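Glycosylation Associate Protein 1 (Streptococcus agalactiae serotype V, PDB 6OYC) probably takes part in the glycosylation and export of adhesins by the accessory Sec system, as a family member with a GT-B-like fold. Local coordinates at residues S48-R60 / E70-E82. Residues are numbered along the deposited sequence; the frame is centred on the assembly and turned at random.
Sequences SRLVVLNYMPNLR and ESGYYSVFDDIQE
R60 NH1 donates a hydrogen bond to Y73 OH at 2.9 Å, the hydroxyl lying in the guanidinium plane. The same NH1 makes a long salt bridge to D78 OD2, while R60 NE pairs with D150 and D78 also with R151. The R60-Y73 bond ties helix 59-65 to strand 73-75, which follows it in a parallel beta-alpha-beta unit. Strand 73-75 lies at the edge of the seven-stranded sheet, beside strand 48-52. Four backbone bonds run between the segments: L50 N to G72 O just before strand 73-75, Y74 N to L50 O, V52 N to Y74 O, and V76 N, at the start of helix 76-80, to V52 O. At the C-terminal ends of the strands, water 1 donates to V52 O and N54 O and accepts from S75 OG and F77 N. S75 OG also caps helix 76-80 by accepting from D78 N at 3.1 Å. Y73 CD2 meets L59 CD2 at 3.7 Å. On the sheet face carrying V51 and Y74, V51 CG1 reaches the edge of the Y74 ring. L53 CD2 packs on V76 CG2. Y55 CB stands over the F77 ring in a CH-pi contact, 3.8 Å from its centroid. At the rim of that ring, F77 CE1 lies 3.5 Å from L53 O.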
# COMPACT_ATOMS: atom_id res chain seq x y z
N SER A 48 -5.08 -15.04 -15.14
CA SER A 48 -4.45 -13.73 -15.15
C SER A 48 -3.01 -13.83 -14.67
O SER A 48 -2.62 -14.80 -14.02
CB SER A 48 -5.23 -12.73 -14.29
OG SER A 48 -5.34 -13.19 -12.98
N ARG A 49 -2.24 -12.81 -15.01
CA ARG A 49 -0.84 -12.74 -14.62
C ARG A 49 -0.47 -11.29 -14.36
O ARG A 49 -1.00 -10.38 -15.00
CB ARG A 49 0.07 -13.36 -15.69
CG ARG A 49 1.54 -13.20 -15.42
CD ARG A 49 2.34 -14.34 -16.02
NE ARG A 49 2.36 -14.24 -17.45
CZ ARG A 49 1.99 -15.21 -18.28
NH1 ARG A 49 1.58 -16.39 -17.83
NH2 ARG A 49 2.05 -14.98 -19.59
N LEU A 50 0.44 -11.09 -13.41
CA LEU A 50 0.96 -9.78 -13.09
C LEU A 50 2.23 -9.51 -13.88
O LEU A 50 3.06 -10.41 -14.05
CB LEU A 50 1.22 -9.70 -11.58
CG LEU A 50 1.46 -8.35 -10.91
CD1 LEU A 50 0.18 -7.58 -10.71
CD2 LEU A 50 2.16 -8.62 -9.57
N VAL A 51 2.38 -8.29 -14.38
CA VAL A 51 3.53 -7.91 -15.20
C VAL A 51 4.17 -6.72 -14.50
O VAL A 51 3.67 -5.59 -14.59
CB VAL A 51 3.14 -7.56 -16.65
CG1 VAL A 51 4.36 -7.15 -17.44
CG2 VAL A 51 2.38 -8.72 -17.34
N VAL A 52 5.29 -6.96 -13.82
CA VAL A 52 5.90 -5.99 -12.90
C VAL A 52 7.09 -5.36 -13.59
O VAL A 52 8.05 -6.06 -13.95
CB VAL A 52 6.32 -6.66 -11.58
CG1 VAL A 52 7.03 -5.66 -10.67
CG2 VAL A 52 5.09 -7.25 -10.89
N LEU A 53 7.06 -4.04 -13.75
CA LEU A 53 8.07 -3.38 -14.57
C LEU A 53 9.24 -2.85 -13.76
O LEU A 53 10.34 -2.73 -14.31
CB LEU A 53 7.45 -2.23 -15.36
CG LEU A 53 6.39 -2.60 -16.40
CD1 LEU A 53 5.97 -1.35 -17.19
CD2 LEU A 53 6.88 -3.67 -17.34
N ASN A 54 9.05 -2.53 -12.48
CA ASN A 54 10.11 -1.95 -11.68
C ASN A 54 10.81 -3.01 -10.85
O ASN A 54 10.35 -4.15 -10.72
CB ASN A 54 9.57 -0.85 -10.76
CG ASN A 54 8.51 -1.36 -9.80
OD1 ASN A 54 7.55 -2.01 -10.20
ND2 ASN A 54 8.69 -1.07 -8.52
N TYR A 55 11.95 -2.62 -10.29
CA TYR A 55 12.77 -3.49 -9.46
C TYR A 55 12.04 -3.80 -8.14
O TYR A 55 11.71 -2.89 -7.38
CB TYR A 55 14.11 -2.79 -9.21
CG TYR A 55 15.14 -3.51 -8.37
CD1 TYR A 55 15.56 -4.80 -8.70
CD2 TYR A 55 15.70 -2.90 -7.26
CE1 TYR A 55 16.52 -5.45 -7.95
CE2 TYR A 55 16.66 -3.53 -6.51
CZ TYR A 55 17.06 -4.80 -6.85
OH TYR A 55 18.01 -5.44 -6.10
N MET A 56 11.78 -5.08 -7.86
CA MET A 56 10.99 -5.47 -6.69
C MET A 56 11.60 -6.67 -5.97
O MET A 56 11.04 -7.78 -5.98
CB MET A 56 9.54 -5.75 -7.10
CG MET A 56 8.76 -4.49 -7.45
SD MET A 56 8.37 -3.61 -5.93
CE MET A 56 6.77 -4.35 -5.55
N PRO A 57 12.74 -6.49 -5.31
CA PRO A 57 13.38 -7.63 -4.62
C PRO A 57 12.53 -8.23 -3.51
O PRO A 57 12.77 -9.38 -3.11
CB PRO A 57 14.68 -7.03 -4.06
CG PRO A 57 14.40 -5.54 -3.99
CD PRO A 57 13.50 -5.23 -5.13
N ASN A 58 11.53 -7.51 -3.01
CA ASN A 58 10.64 -8.01 -1.97
C ASN A 58 9.27 -8.39 -2.51
O ASN A 58 8.28 -8.36 -1.78
CB ASN A 58 10.48 -6.97 -0.85
CG ASN A 58 10.44 -7.61 0.49
OD1 ASN A 58 11.28 -8.46 0.80
ND2 ASN A 58 9.43 -7.25 1.30
N LEU A 59 9.20 -8.75 -3.80
CA LEU A 59 7.92 -8.90 -4.47
C LEU A 59 7.11 -10.05 -3.88
O LEU A 59 5.88 -9.96 -3.77
CB LEU A 59 8.14 -9.10 -5.97
CG LEU A 59 6.91 -9.34 -6.84
CD1 LEU A 59 5.89 -8.24 -6.66
CD2 LEU A 59 7.32 -9.46 -8.32
N ARG A 60 7.77 -11.15 -3.50
CA ARG A 60 7.00 -12.31 -3.08
C ARG A 60 6.32 -12.07 -1.73
O ARG A 60 5.15 -12.43 -1.55
CB ARG A 60 7.89 -13.56 -3.08
CG ARG A 60 8.10 -14.18 -4.50
CD ARG A 60 9.58 -14.33 -4.89
NE ARG A 60 10.32 -13.09 -4.69
CZ ARG A 60 10.49 -12.16 -5.62
NH1 ARG A 60 9.98 -12.32 -6.85
NH2 ARG A 60 11.16 -11.05 -5.33
N GLU A 70 0.23 -16.76 -5.17
CA GLU A 70 -0.03 -17.86 -6.07
C GLU A 70 -0.55 -17.39 -7.42
O GLU A 70 -0.84 -18.23 -8.28
CB GLU A 70 -1.03 -18.84 -5.43
CG GLU A 70 -0.52 -19.54 -4.15
CD GLU A 70 -0.46 -18.61 -2.94
OE1 GLU A 70 -1.09 -17.52 -2.97
OE2 GLU A 70 0.24 -18.94 -1.97
N SER A 71 -0.70 -16.09 -7.62
CA SER A 71 -1.44 -15.61 -8.78
C SER A 71 -0.62 -15.59 -10.07
O SER A 71 -1.21 -15.44 -11.14
CB SER A 71 -2.00 -14.21 -8.52
OG SER A 71 -3.33 -14.31 -8.02
N GLY A 72 0.70 -15.76 -10.01
CA GLY A 72 1.46 -15.79 -11.25
C GLY A 72 1.96 -14.41 -11.63
O GLY A 72 1.19 -13.43 -11.64
N TYR A 73 3.25 -14.29 -11.94
CA TYR A 73 3.79 -12.98 -12.25
C TYR A 73 4.99 -13.13 -13.15
O TYR A 73 5.67 -14.16 -13.17
CB TYR A 73 4.19 -12.21 -10.99
CG TYR A 73 5.37 -12.81 -10.25
CD1 TYR A 73 5.18 -13.82 -9.31
CD2 TYR A 73 6.66 -12.37 -10.49
CE1 TYR A 73 6.25 -14.38 -8.62
CE2 TYR A 73 7.75 -12.92 -9.80
CZ TYR A 73 7.53 -13.92 -8.87
OH TYR A 73 8.60 -14.47 -8.19
N TYR A 74 5.25 -12.05 -13.89
CA TYR A 74 6.46 -11.86 -14.66
C TYR A 74 7.12 -10.57 -14.17
O TYR A 74 6.45 -9.53 -14.06
CB TYR A 74 6.17 -11.79 -16.17
CG TYR A 74 7.35 -11.27 -16.97
CD1 TYR A 74 8.37 -12.13 -17.38
CD2 TYR A 74 7.46 -9.92 -17.28
CE1 TYR A 74 9.46 -11.65 -18.11
CE2 TYR A 74 8.53 -9.44 -17.99
CZ TYR A 74 9.52 -10.31 -18.41
OH TYR A 74 10.59 -9.80 -19.11
N SER A 75 8.40 -10.64 -13.86
CA SER A 75 9.16 -9.49 -13.36
C SER A 75 10.26 -9.17 -14.36
O SER A 75 11.16 -9.99 -14.58
CB SER A 75 9.74 -9.76 -11.98
OG SER A 75 10.81 -8.87 -11.72
N VAL A 76 10.18 -7.99 -14.95
CA VAL A 76 11.22 -7.54 -15.88
C VAL A 76 12.61 -7.72 -15.26
O VAL A 76 13.53 -8.25 -15.89
CB VAL A 76 10.96 -6.08 -16.29
CG1 VAL A 76 12.19 -5.46 -16.87
CG2 VAL A 76 9.79 -5.98 -17.24
N PHE A 77 12.77 -7.29 -14.01
CA PHE A 77 14.11 -7.33 -13.41
C PHE A 77 14.54 -8.75 -13.08
O PHE A 77 15.73 -9.06 -13.20
CB PHE A 77 14.17 -6.44 -12.16
CG PHE A 77 14.44 -5.00 -12.48
CD1 PHE A 77 13.44 -4.19 -13.01
CD2 PHE A 77 15.72 -4.47 -12.29
CE1 PHE A 77 13.68 -2.87 -13.32
CE2 PHE A 77 15.96 -3.14 -12.60
CZ PHE A 77 14.94 -2.34 -13.12
N ASP A 78 13.61 -9.62 -12.67
CA ASP A 78 13.91 -11.04 -12.53
C ASP A 78 14.48 -11.61 -13.83
O ASP A 78 15.47 -12.35 -13.83
CB ASP A 78 12.65 -11.81 -12.12
CG ASP A 78 12.38 -11.76 -10.60
OD1 ASP A 78 12.87 -10.87 -9.89
OD2 ASP A 78 11.64 -12.64 -10.14
N ASP A 79 13.84 -11.28 -14.95
CA ASP A 79 14.31 -11.69 -16.28
C ASP A 79 15.72 -11.16 -16.55
O ASP A 79 16.64 -11.92 -16.86
CB ASP A 79 13.31 -11.16 -17.31
CG ASP A 79 13.58 -11.65 -18.72
OD1 ASP A 79 14.65 -12.21 -19.00
OD2 ASP A 79 12.68 -11.44 -19.57
N ILE A 80 15.89 -9.84 -16.45
CA ILE A 80 17.21 -9.24 -16.62
C ILE A 80 18.25 -9.96 -15.77
O ILE A 80 19.30 -10.38 -16.27
CB ILE A 80 17.16 -7.75 -16.26
CG1 ILE A 80 16.21 -7.03 -17.22
CG2 ILE A 80 18.56 -7.13 -16.25
CD1 ILE A 80 16.04 -5.58 -16.88
N GLN A 81 17.97 -10.12 -14.48
CA GLN A 81 18.99 -10.58 -13.54
C GLN A 81 19.21 -12.09 -13.58
O GLN A 81 20.03 -12.57 -12.79
CB GLN A 81 18.62 -10.15 -12.12
CG GLN A 81 18.73 -8.65 -11.88
CD GLN A 81 18.31 -8.28 -10.48
OE1 GLN A 81 17.19 -7.80 -10.26
NE2 GLN A 81 19.20 -8.54 -9.50
N GLU A 82 18.51 -12.83 -14.45
CA GLU A 82 18.73 -14.28 -14.64
C GLU A 82 18.48 -15.05 -13.35
O GLU A 82 19.23 -15.96 -12.98
CB GLU A 82 20.13 -14.58 -15.18
CG GLU A 82 20.33 -14.03 -16.57
CD GLU A 82 21.75 -14.19 -17.09
OE1 GLU A 82 22.56 -14.92 -16.47
OE2 GLU A 82 22.05 -13.57 -18.13
O HOH W 1 10.30 -6.21 -12.24
O HOH W 2 12.34 -7.56 -9.48
O HOH W 3 11.26 -9.84 -7.96